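Local coordinates for glucose-6-phosphate isomerase like protein (Thermus thermophilus, PDB 1WIW) that probably interconverts phosphorylated sugars, acting as an aldose-ketose isomerase on glucose 6-phosphate and mannose 6-phosphate, at residues L11-T15 with G16-E20; M262-T265 with A266-A270. One frame throughout, in Å; residues are numbered along the deposited sequence.

Contact 1 is the turn that starts helix 17-23, at the surface of the chain; contact 2 is two buried turns of helix 251-272. Far apart in sequence, they meet in space, with centres about 12 Å apart. They are joined by a probable hydrogen bond of 2.6 Å between Asp13 OD1 and Tyr267 OH, so the carboxylate that holds the start of one helix probably also meets the hydroxyl of the other. Beside it, Ala18 CB lies 3.2 Å from Tyr267 OH, and Ala18 O is 3.7 Å from Trp264 CH2. The N-terminal segment is thereby joined to a helix of the C-terminal SIS domain. Neither contact includes a bound ligand.

Contact 1 of 2, residues L11-T15 with G16-E20; sequences LVDRT and GLALE
With CG opposite its own backbone N (chi1 -176°), the side chain of Asp13 extends forward across the turn and sets its carboxylate before the first amides of helix 17-23. Asp13 OD2 accepts from Leu17 N at 2.9 Å in an almost straight bond (167°), while Asp13 OD1 accepts from Ala18 N at 3.2 Å. Each oxygen uses its syn lone pair, so the two bonds hold the carboxylate as a pair of prongs and restrain its rotation. OD1 is shared with the hydroxyl of Tyr267. The helix dipole probably favours a negative group here, which suits aspartate. The backbone makes this reach possible: Asp13 to Gly16 is a type I turn, closed by Gly16 N to Asp13 O at 3.1 Å. Gly16 has a positive phi, and a beta carbon there would come within 2.8 Å of Thr15 O, so glycine fits well. A water lies 3.2 Å from Thr15 O and 2.8 Å from Glu20 OE2, between the turn and the helix, while Glu20 OE1 pairs with Arg113. The whole is a helix amino-terminus whose N-cap residue, Gly16, lacks a side chain, the amides that follow it being served by an aspartate three residues earlier.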
# COMPACT_ATOMS: atom_id res chain seq x y z
N LEU B 11 1.73 -31.15 12.77
CA LEU B 11 2.66 -31.96 11.97
C LEU B 11 3.03 -31.32 10.64
O LEU B 11 4.13 -31.54 10.12
CB LEU B 11 2.06 -33.35 11.74
CG LEU B 11 1.94 -34.20 13.02
CD1 LEU B 11 1.16 -35.47 12.75
CD2 LEU B 11 3.34 -34.52 13.53
N VAL B 12 2.14 -30.52 10.07
CA VAL B 12 2.41 -29.88 8.79
C VAL B 12 3.49 -28.78 8.90
O VAL B 12 4.02 -28.31 7.89
CB VAL B 12 1.11 -29.27 8.18
CG1 VAL B 12 0.62 -28.12 9.05
CG2 VAL B 12 1.37 -28.81 6.76
N ASP B 13 3.82 -28.39 10.13
CA ASP B 13 4.85 -27.37 10.39
C ASP B 13 6.21 -28.06 10.36
O ASP B 13 6.93 -28.08 11.37
CB ASP B 13 4.62 -26.73 11.77
CG ASP B 13 5.60 -25.59 12.05
OD1 ASP B 13 5.66 -25.13 13.22
OD2 ASP B 13 6.30 -25.14 11.12
N ARG B 14 6.56 -28.61 9.21
CA ARG B 14 7.81 -29.33 9.03
C ARG B 14 9.11 -28.60 9.38
O ARG B 14 10.00 -29.18 10.00
CB ARG B 14 7.89 -29.86 7.60
CG ARG B 14 6.86 -30.95 7.30
CD ARG B 14 7.00 -31.50 5.88
NE ARG B 14 6.30 -32.78 5.73
CZ ARG B 14 6.24 -33.47 4.59
NH1 ARG B 14 6.84 -33.01 3.49
NH2 ARG B 14 5.59 -34.63 4.55
N THR B 15 9.23 -27.34 8.99
CA THR B 15 10.44 -26.58 9.28
C THR B 15 10.45 -25.95 10.67
O THR B 15 11.42 -25.29 11.05
CB THR B 15 10.68 -25.48 8.22
OG1 THR B 15 9.54 -24.62 8.16
CG2 THR B 15 10.93 -26.10 6.86
N GLY B 16 9.38 -26.15 11.42
CA GLY B 16 9.31 -25.60 12.77
C GLY B 16 9.30 -24.09 12.90
O GLY B 16 10.17 -23.51 13.55
N LEU B 17 8.32 -23.43 12.29
CA LEU B 17 8.24 -21.98 12.39
C LEU B 17 7.79 -21.59 13.80
O LEU B 17 8.08 -20.50 14.27
CB LEU B 17 7.26 -21.43 11.35
CG LEU B 17 7.25 -19.90 11.19
CD1 LEU B 17 8.64 -19.44 10.76
CD2 LEU B 17 6.20 -19.48 10.15
N ALA B 18 7.07 -22.50 14.47
CA ALA B 18 6.60 -22.22 15.82
C ALA B 18 7.80 -21.96 16.73
O ALA B 18 7.77 -21.07 17.58
CB ALA B 18 5.79 -23.41 16.35
N LEU B 19 8.87 -22.73 16.54
CA LEU B 19 10.07 -22.55 17.35
C LEU B 19 10.75 -21.21 17.02
O LEU B 19 11.19 -20.51 17.92
CB LEU B 19 11.06 -23.70 17.10
CG LEU B 19 12.46 -23.52 17.70
CD1 LEU B 19 12.37 -23.35 19.22
CD2 LEU B 19 13.33 -24.72 17.34
N GLU B 20 10.82 -20.87 15.74
CA GLU B 20 11.44 -19.61 15.34
C GLU B 20 10.63 -18.42 15.88
O GLU B 20 11.20 -17.43 16.34
CB GLU B 20 11.55 -19.52 13.81
CG GLU B 20 12.31 -18.30 13.33
CD GLU B 20 12.55 -18.28 11.82
OE1 GLU B 20 13.13 -17.29 11.32
OE2 GLU B 20 12.17 -19.26 11.13
O HOH W 1 11.81 -22.07 10.97

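Contact 2 of 2, residues M262-T265 with A266-A270; sequences MAWT and AYYLA
Trp264 brings CE3 and CZ3 of its indole against two tyrosines one turn further on. Toward Tyr267 it is an offset edge-to-face pair: the tryptophan edge points at the tyrosine face, the planes stand at 81° and the centroids are 5.6 Å apart. Toward Tyr268 the planes are nearer parallel, at 23°, but offset with little overlap; Trp264 CE3 lies 3.6 Å from Tyr268 CE1, and Trp264 CZ3 3.4 Å from Tyr268 OH. The three rings form an aromatic cluster at i, i+3 and i+4 of an alpha-helix, on helix 251-272 of the C-terminal SIS domain, where Leu21 of helix 17-23 also packs on Trp264 and Tyr267. A leucine in place of Tyr268 would probably leave Leu142 O without the hydroxyl it binds and open a gap beside Trp264 CE3 and CZ3. Thr265, its OG1 beside the backbone N (chi1 -61°), turns its own hydroxyl back to Arg261 O, which settles a buried polar atom within the helix. Thr265 O accepts from Leu269 N at 2.9 Å. Ala266 N donates to Met262 O at 2.8 Å, and the small methyl fits closely over that turn, Ala266 CB lying 3.4 Å from Met262 O.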
# COMPACT_ATOMS: atom_id res chain seq x y z
N MSE B 262 0.46 -10.78 14.80
CA MSE B 262 -0.09 -11.14 13.50
C MSE B 262 0.73 -12.26 12.85
O MSE B 262 0.20 -13.07 12.10
CB MSE B 262 -0.14 -9.93 12.57
CG MSE B 262 -1.17 -8.89 13.00
SE MSE B 262 -3.00 -9.58 13.07
CE MSE B 262 -3.85 -8.21 12.04
N ALA B 263 2.03 -12.32 13.14
CA ALA B 263 2.86 -13.38 12.58
C ALA B 263 2.34 -14.69 13.17
O ALA B 263 2.17 -15.68 12.46
CB ALA B 263 4.33 -13.18 12.95
N TRP B 264 2.10 -14.69 14.48
CA TRP B 264 1.57 -15.87 15.15
C TRP B 264 0.18 -16.21 14.62
O TRP B 264 -0.16 -17.38 14.44
CB TRP B 264 1.47 -15.62 16.67
CG TRP B 264 2.69 -16.06 17.44
CD1 TRP B 264 3.59 -15.26 18.07
CD2 TRP B 264 3.12 -17.41 17.66
NE1 TRP B 264 4.56 -16.02 18.69
CE2 TRP B 264 4.29 -17.34 18.45
CE3 TRP B 264 2.62 -18.66 17.28
CZ2 TRP B 264 4.98 -18.49 18.87
CZ3 TRP B 264 3.31 -19.81 17.69
CH2 TRP B 264 4.48 -19.71 18.48
N THR B 265 -0.64 -15.18 14.37
CA THR B 265 -1.99 -15.39 13.87
C THR B 265 -1.92 -16.05 12.49
O THR B 265 -2.62 -17.02 12.22
CB THR B 265 -2.75 -14.05 13.78
OG1 THR B 265 -2.84 -13.48 15.09
CG2 THR B 265 -4.15 -14.26 13.22
N ALA B 266 -1.05 -15.52 11.63
CA ALA B 266 -0.86 -16.06 10.29
C ALA B 266 -0.40 -17.51 10.38
O ALA B 266 -0.79 -18.35 9.57
CB ALA B 266 0.16 -15.23 9.53
N TYR B 267 0.45 -17.80 11.38
CA TYR B 267 0.97 -19.15 11.60
C TYR B 267 -0.19 -20.12 11.85
O TYR B 267 -0.28 -21.18 11.21
CB TYR B 267 1.90 -19.16 12.81
CG TYR B 267 2.36 -20.55 13.24
CD1 TYR B 267 3.40 -21.21 12.58
CD2 TYR B 267 1.73 -21.21 14.29
CE1 TYR B 267 3.79 -22.51 12.95
CE2 TYR B 267 2.11 -22.51 14.67
CZ TYR B 267 3.13 -23.15 13.99
OH TYR B 267 3.48 -24.44 14.35
N TYR B 268 -1.05 -19.76 12.79
CA TYR B 268 -2.21 -20.59 13.13
C TYR B 268 -3.21 -20.69 11.98
O TYR B 268 -3.83 -21.74 11.79
CB TYR B 268 -2.90 -20.04 14.39
CG TYR B 268 -2.08 -20.27 15.65
CD1 TYR B 268 -1.70 -19.20 16.46
CD2 TYR B 268 -1.66 -21.56 16.00
CE1 TYR B 268 -0.90 -19.40 17.60
CE2 TYR B 268 -0.86 -21.77 17.13
CZ TYR B 268 -0.49 -20.69 17.93
OH TYR B 268 0.33 -20.90 19.02
N LEU B 269 -3.37 -19.63 11.20
CA LEU B 269 -4.31 -19.68 10.08
C LEU B 269 -3.83 -20.72 9.07
O LEU B 269 -4.63 -21.49 8.53
CB LEU B 269 -4.44 -18.31 9.41
CG LEU B 269 -5.39 -18.23 8.21
CD1 LEU B 269 -6.78 -18.74 8.58
CD2 LEU B 269 -5.48 -16.79 7.73
N ALA B 270 -2.53 -20.76 8.80
CA ALA B 270 -1.98 -21.74 7.87
C ALA B 270 -2.32 -23.14 8.37
O ALA B 270 -2.72 -24.01 7.59
CB ALA B 270 -0.47 -21.57 7.75